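Cytosolic IMP-GMP specific 5'-nucleotidase (Legionella pneumophila subsp. pneumophila, PDB 4OHF) probably hydrolyses the 5'-phosphate of purine nucleoside monophosphates such as IMP and GMP as a magnesium-binding member of the HAD clan. Local coordinates at residues K166-D170 and G171-N175; D66-I69 and R70-I74. One frame throughout, in Å; residues are numbered along the deposited sequence.

Interaction 1 (K166-D170 and G171-N175); sequences KVHSD and GTLKN
L173 lays its CD1 methyl over one face of the H168 imidazole, 4.0 Å from the ring centroid and 23° off the ring normal, a CH-pi contact. The methyl is shifted toward the rim, over the CE1 and NE2 side of the ring, with CD1 3.8 Å from H168 CE1. The ring of F128 also meets this imidazole, the two planes inclined at about 55°. H168 ND1 is hydrogen-bonded to the carbonyl O of V164, which should restrain the turning of the ring. The side chains of H168 and L173 lie side by side and point the same way; the first torsion of L173 (chi1 -155°) turns CG away from the backbone N and brings CD1 over the imidazole.

Further along, V167 and T172 cross at about a right angle, CG2 of V167 standing 3.6 Å from OG1 of T172. D170 lies alongside T172, and its carboxylate turns to a salt bridge with R47. K166 O accepts from two backbone donors, S169 N at 2.7 Å and D170 N at 2.6 Å. G171, with positive phi, is the N-cap of the next helix, whose first turn is closed by N175 N to G171 O at 2.9 Å.

G171 is thus where the chain passes from helix 153-170 into helix 172-178. Both helices rest on helix 33-51: V167 packs on L43, and L173 on L39 and L43. K174 NZ is hydrogen-bonded to S211 OG, and the lysine makes a cation-pi contact with Y215.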
loop_
_atom_site.group_PDB
_atom_site.type_symbol
_atom_site.label_atom_id
_atom_site.label_comp_id
_atom_site.label_asym_id
_atom_site.label_seq_id
_atom_site.Cartn_x
_atom_site.Cartn_y
_atom_site.Cartn_z
ATOM N N LYS B 166 -19.185 -20.277 -1.066
ATOM C CA LYS B 166 -20.615 -20.497 -1.197
ATOM C C LYS B 166 -21.029 -21.777 -0.494
ATOM O O LYS B 166 -21.907 -21.771 0.367
ATOM C CB LYS B 166 -21.006 -20.582 -2.670
ATOM C CG LYS B 166 -22.370 -19.978 -2.964
ATOM C CD LYS B 166 -22.368 -18.479 -2.647
ATOM C CE LYS B 166 -23.710 -17.824 -2.929
ATOM N NZ LYS B 166 -23.648 -16.350 -2.679
ATOM N N VAL B 167 -20.383 -22.875 -0.867
ATOM C CA VAL B 167 -20.685 -24.175 -0.288
ATOM C C VAL B 167 -20.542 -24.155 1.238
ATOM O O VAL B 167 -21.173 -24.951 1.938
ATOM C CB VAL B 167 -19.769 -25.270 -0.899
ATOM C CG1 VAL B 167 -18.384 -25.189 -0.309
ATOM C CG2 VAL B 167 -20.371 -26.632 -0.673
ATOM N N HIS B 168 -19.721 -23.240 1.746
ATOM C CA HIS B 168 -19.521 -23.113 3.188
ATOM C C HIS B 168 -20.547 -22.181 3.821
ATOM O O HIS B 168 -20.552 -21.988 5.035
ATOM C CB HIS B 168 -18.107 -22.611 3.512
ATOM C CG HIS B 168 -17.148 -23.705 3.885
ATOM N ND1 HIS B 168 -16.503 -24.490 2.950
ATOM C CD2 HIS B 168 -16.764 -24.176 5.098
ATOM C CE1 HIS B 168 -15.764 -25.395 3.569
ATOM N NE2 HIS B 168 -15.905 -25.227 4.872
ATOM N N SER B 169 -21.419 -21.615 2.993
ATOM C CA SER B 169 -22.453 -20.699 3.463
ATOM C C SER B 169 -23.825 -21.254 3.128
ATOM O O SER B 169 -24.798 -21.003 3.839
ATOM C CB SER B 169 -22.284 -19.331 2.805
ATOM O OG SER B 169 -21.013 -18.782 3.101
ATOM N N ASP B 170 -23.896 -21.999 2.031
ATOM C CA ASP B 170 -25.142 -22.616 1.590
ATOM C C ASP B 170 -25.726 -23.462 2.695
ATOM O O ASP B 170 -26.938 -23.502 2.898
ATOM C CB ASP B 170 -24.898 -23.537 0.400
ATOM C CG ASP B 170 -24.983 -22.822 -0.914
ATOM O OD1 ASP B 170 -26.007 -22.144 -1.150
ATOM O OD2 ASP B 170 -24.033 -22.944 -1.716
ATOM N N GLY B 171 -24.846 -24.150 3.404
ATOM C CA GLY B 171 -25.303 -25.028 4.454
ATOM C C GLY B 171 -25.410 -26.398 3.817
ATOM O O GLY B 171 -25.759 -27.381 4.471
ATOM N N THR B 172 -25.115 -26.458 2.523
ATOM C CA THR B 172 -25.152 -27.719 1.788
ATOM C C THR B 172 -24.159 -28.711 2.402
ATOM O O THR B 172 -24.453 -29.896 2.533
ATOM C CB THR B 172 -24.800 -27.504 0.287
ATOM O OG1 THR B 172 -23.862 -26.423 0.159
ATOM C CG2 THR B 172 -26.051 -27.177 -0.517
ATOM N N LEU B 173 -22.987 -28.214 2.792
ATOM C CA LEU B 173 -21.958 -29.046 3.397
ATOM C C LEU B 173 -22.432 -29.491 4.778
ATOM O O LEU B 173 -22.307 -30.664 5.135
ATOM C CB LEU B 173 -20.653 -28.258 3.540
ATOM C CG LEU B 173 -19.313 -28.998 3.597
ATOM C CD1 LEU B 173 -18.291 -28.086 4.249
ATOM C CD2 LEU B 173 -19.431 -30.280 4.384
ATOM N N LYS B 174 -22.986 -28.548 5.543
ATOM C CA LYS B 174 -23.459 -28.829 6.898
ATOM C C LYS B 174 -24.525 -29.920 6.925
ATOM O O LYS B 174 -24.426 -30.879 7.691
ATOM C CB LYS B 174 -24.034 -27.567 7.546
ATOM C CG LYS B 174 -23.107 -26.367 7.583
ATOM C CD LYS B 174 -22.049 -26.479 8.669
ATOM C CE LYS B 174 -21.301 -25.157 8.804
ATOM N NZ LYS B 174 -20.164 -25.234 9.760
ATOM N N ASN B 175 -25.545 -29.770 6.088
ATOM C CA ASN B 175 -26.635 -30.738 6.056
ATOM C C ASN B 175 -26.162 -32.140 5.713
ATOM O O ASN B 175 -26.622 -33.118 6.305
ATOM C CB ASN B 175 -27.725 -30.296 5.072
ATOM C CG ASN B 175 -28.516 -29.084 5.568
ATOM O OD1 ASN B 175 -28.464 -28.724 6.753
ATOM N ND2 ASN B 175 -29.265 -28.459 4.661
#

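Interaction 2 (D66-I69 and R70-I74); sequences DDAI and RGLVI
R70 takes the second position of the type II beta turn from I69 to L72. The arginine itself leads off from the turn: CG is anti to the backbone N (chi1 -179°) and the chain is extended as far as NE, which carries the guanidinium to partners beyond the loop. There NH1 forms a salt bridge with E326, while NH2 forms one with D125 and also bonds to the carbonyl of D303, a residue whose side chain belongs to the magnesium site.

G71 takes the third position of the turn with positive phi (96°), as a type II turn requires. L72 closes it. A water bridges the ends of the turn, donating to I69 O at 2.8 Å and accepting from L72 N at 2.9 Å, in place of a direct backbone bond between them. The leucine side chain turns back toward I69 and A68: L72 CG lies by I69 O, L72 CD2 is 4.1 Å from I69 CG2, and L72 CD1 is 4.3 Å from A68 CB.

From V73 the chain becomes strand 73-75 of the antiparallel sheet, with backbone hydrogen bonds between V73 and L82 and between I74 and M122, so the turn leads into a strand flanked by 80-84 and 121-122. L72 touches I81 and K83 of strand 80-84 as well as W406, and A68 and I74 pack against helix 129-143.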
loop_
_atom_site.group_PDB
_atom_site.type_symbol
_atom_site.label_atom_id
_atom_site.label_comp_id
_atom_site.label_asym_id
_atom_site.label_seq_id
_atom_site.Cartn_x
_atom_site.Cartn_y
_atom_site.Cartn_z
ATOM N N ASP B 66 -4.102 -38.002 -2.371
ATOM C CA ASP B 66 -2.670 -37.795 -2.444
ATOM C C ASP B 66 -2.138 -36.943 -3.591
ATOM O O ASP B 66 -0.933 -36.722 -3.662
ATOM C CB ASP B 66 -1.944 -39.140 -2.441
ATOM C CG ASP B 66 -2.156 -39.913 -1.158
ATOM O OD1 ASP B 66 -1.916 -39.343 -0.068
ATOM O OD2 ASP B 66 -2.555 -41.098 -1.237
ATOM N N ASP B 67 -3.000 -36.460 -4.483
ATOM C CA ASP B 67 -2.525 -35.628 -5.593
ATOM C C ASP B 67 -1.949 -34.301 -5.122
ATOM O O ASP B 67 -1.224 -33.616 -5.858
ATOM C CB ASP B 67 -3.641 -35.364 -6.609
ATOM C CG ASP B 67 -3.865 -36.538 -7.542
ATOM O OD1 ASP B 67 -2.871 -37.236 -7.843
ATOM O OD2 ASP B 67 -5.026 -36.753 -7.978
ATOM N N ALA B 68 -2.280 -33.931 -3.893
ATOM C CA ALA B 68 -1.776 -32.698 -3.314
ATOM C C ALA B 68 -1.442 -32.879 -1.828
ATOM O O ALA B 68 -1.795 -33.884 -1.201
ATOM C CB ALA B 68 -2.788 -31.572 -3.503
ATOM N N ILE B 69 -0.746 -31.897 -1.273
ATOM C CA ILE B 69 -0.347 -31.938 0.118
ATOM C C ILE B 69 -0.641 -30.590 0.766
ATOM O O ILE B 69 -0.899 -29.613 0.064
ATOM C CB ILE B 69 1.140 -32.322 0.198
ATOM C CG1 ILE B 69 1.271 -33.513 1.127
ATOM C CG2 ILE B 69 2.024 -31.140 0.597
ATOM C CD1 ILE B 69 2.689 -33.970 1.303
ATOM N N ARG B 70 -0.632 -30.526 2.097
ATOM C CA ARG B 70 -0.919 -29.264 2.769
ATOM C C ARG B 70 0.240 -28.279 2.643
ATOM O O ARG B 70 1.390 -28.687 2.547
ATOM C CB ARG B 70 -1.231 -29.514 4.244
ATOM C CG ARG B 70 -1.574 -28.245 5.046
ATOM C CD ARG B 70 -1.943 -28.594 6.470
ATOM N NE ARG B 70 -2.381 -27.439 7.235
ATOM C CZ ARG B 70 -2.867 -27.510 8.473
ATOM N NH1 ARG B 70 -2.979 -28.685 9.083
ATOM N NH2 ARG B 70 -3.239 -26.405 9.109
ATOM N N GLY B 71 -0.080 -26.985 2.627
ATOM C CA GLY B 71 0.942 -25.952 2.548
ATOM C C GLY B 71 1.279 -25.391 1.177
ATOM O O GLY B 71 2.014 -24.417 1.078
ATOM N N LEU B 72 0.734 -25.983 0.119
ATOM C CA LEU B 72 1.021 -25.529 -1.234
ATOM C C LEU B 72 0.473 -24.141 -1.532
ATOM O O LEU B 72 -0.465 -23.676 -0.883
ATOM C CB LEU B 72 0.481 -26.528 -2.257
ATOM C CG LEU B 72 0.977 -27.963 -2.077
ATOM C CD1 LEU B 72 0.549 -28.807 -3.277
ATOM C CD2 LEU B 72 2.504 -27.975 -1.905
ATOM N N VAL B 73 1.070 -23.491 -2.528
ATOM C CA VAL B 73 0.665 -22.149 -2.937
ATOM C C VAL B 73 0.158 -22.133 -4.380
ATOM O O VAL B 73 0.760 -22.738 -5.273
ATOM C CB VAL B 73 1.851 -21.156 -2.853
ATOM C CG1 VAL B 73 1.427 -19.805 -3.407
ATOM C CG2 VAL B 73 2.344 -21.033 -1.419
ATOM N N ILE B 74 -0.943 -21.429 -4.611
ATOM C CA ILE B 74 -1.490 -21.349 -5.956
ATOM C C ILE B 74 -1.142 -20.052 -6.687
ATOM O O ILE B 74 -1.401 -18.949 -6.200
ATOM C CB ILE B 74 -3.015 -21.527 -5.951
ATOM C CG1 ILE B 74 -3.353 -22.975 -5.590
ATOM C CG2 ILE B 74 -3.592 -21.159 -7.312
ATOM C CD1 ILE B 74 -4.840 -23.320 -5.702
HETATM O O HOH W 1 -2.023 -27.007 -0.076
#

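In the fold
Interactions 1 and 2 are separate local structures whose centres lie 23 Å apart; their nearest atoms are about 13 Å apart and do not touch. Both nevertheless approach the magnesium site formed by D23, D25 and D303. In interaction 1 the side chain of H168 is about 9 Å from the bound magnesium ion and about 8 Å from the side chain of D25. In interaction 2 the side chain of R70 is likewise about 9 Å from the metal and about 6 Å from the side chain of D303. Neither residue is a metal ligand. The pocket of the bound GMP includes R86, Y87 and Y421.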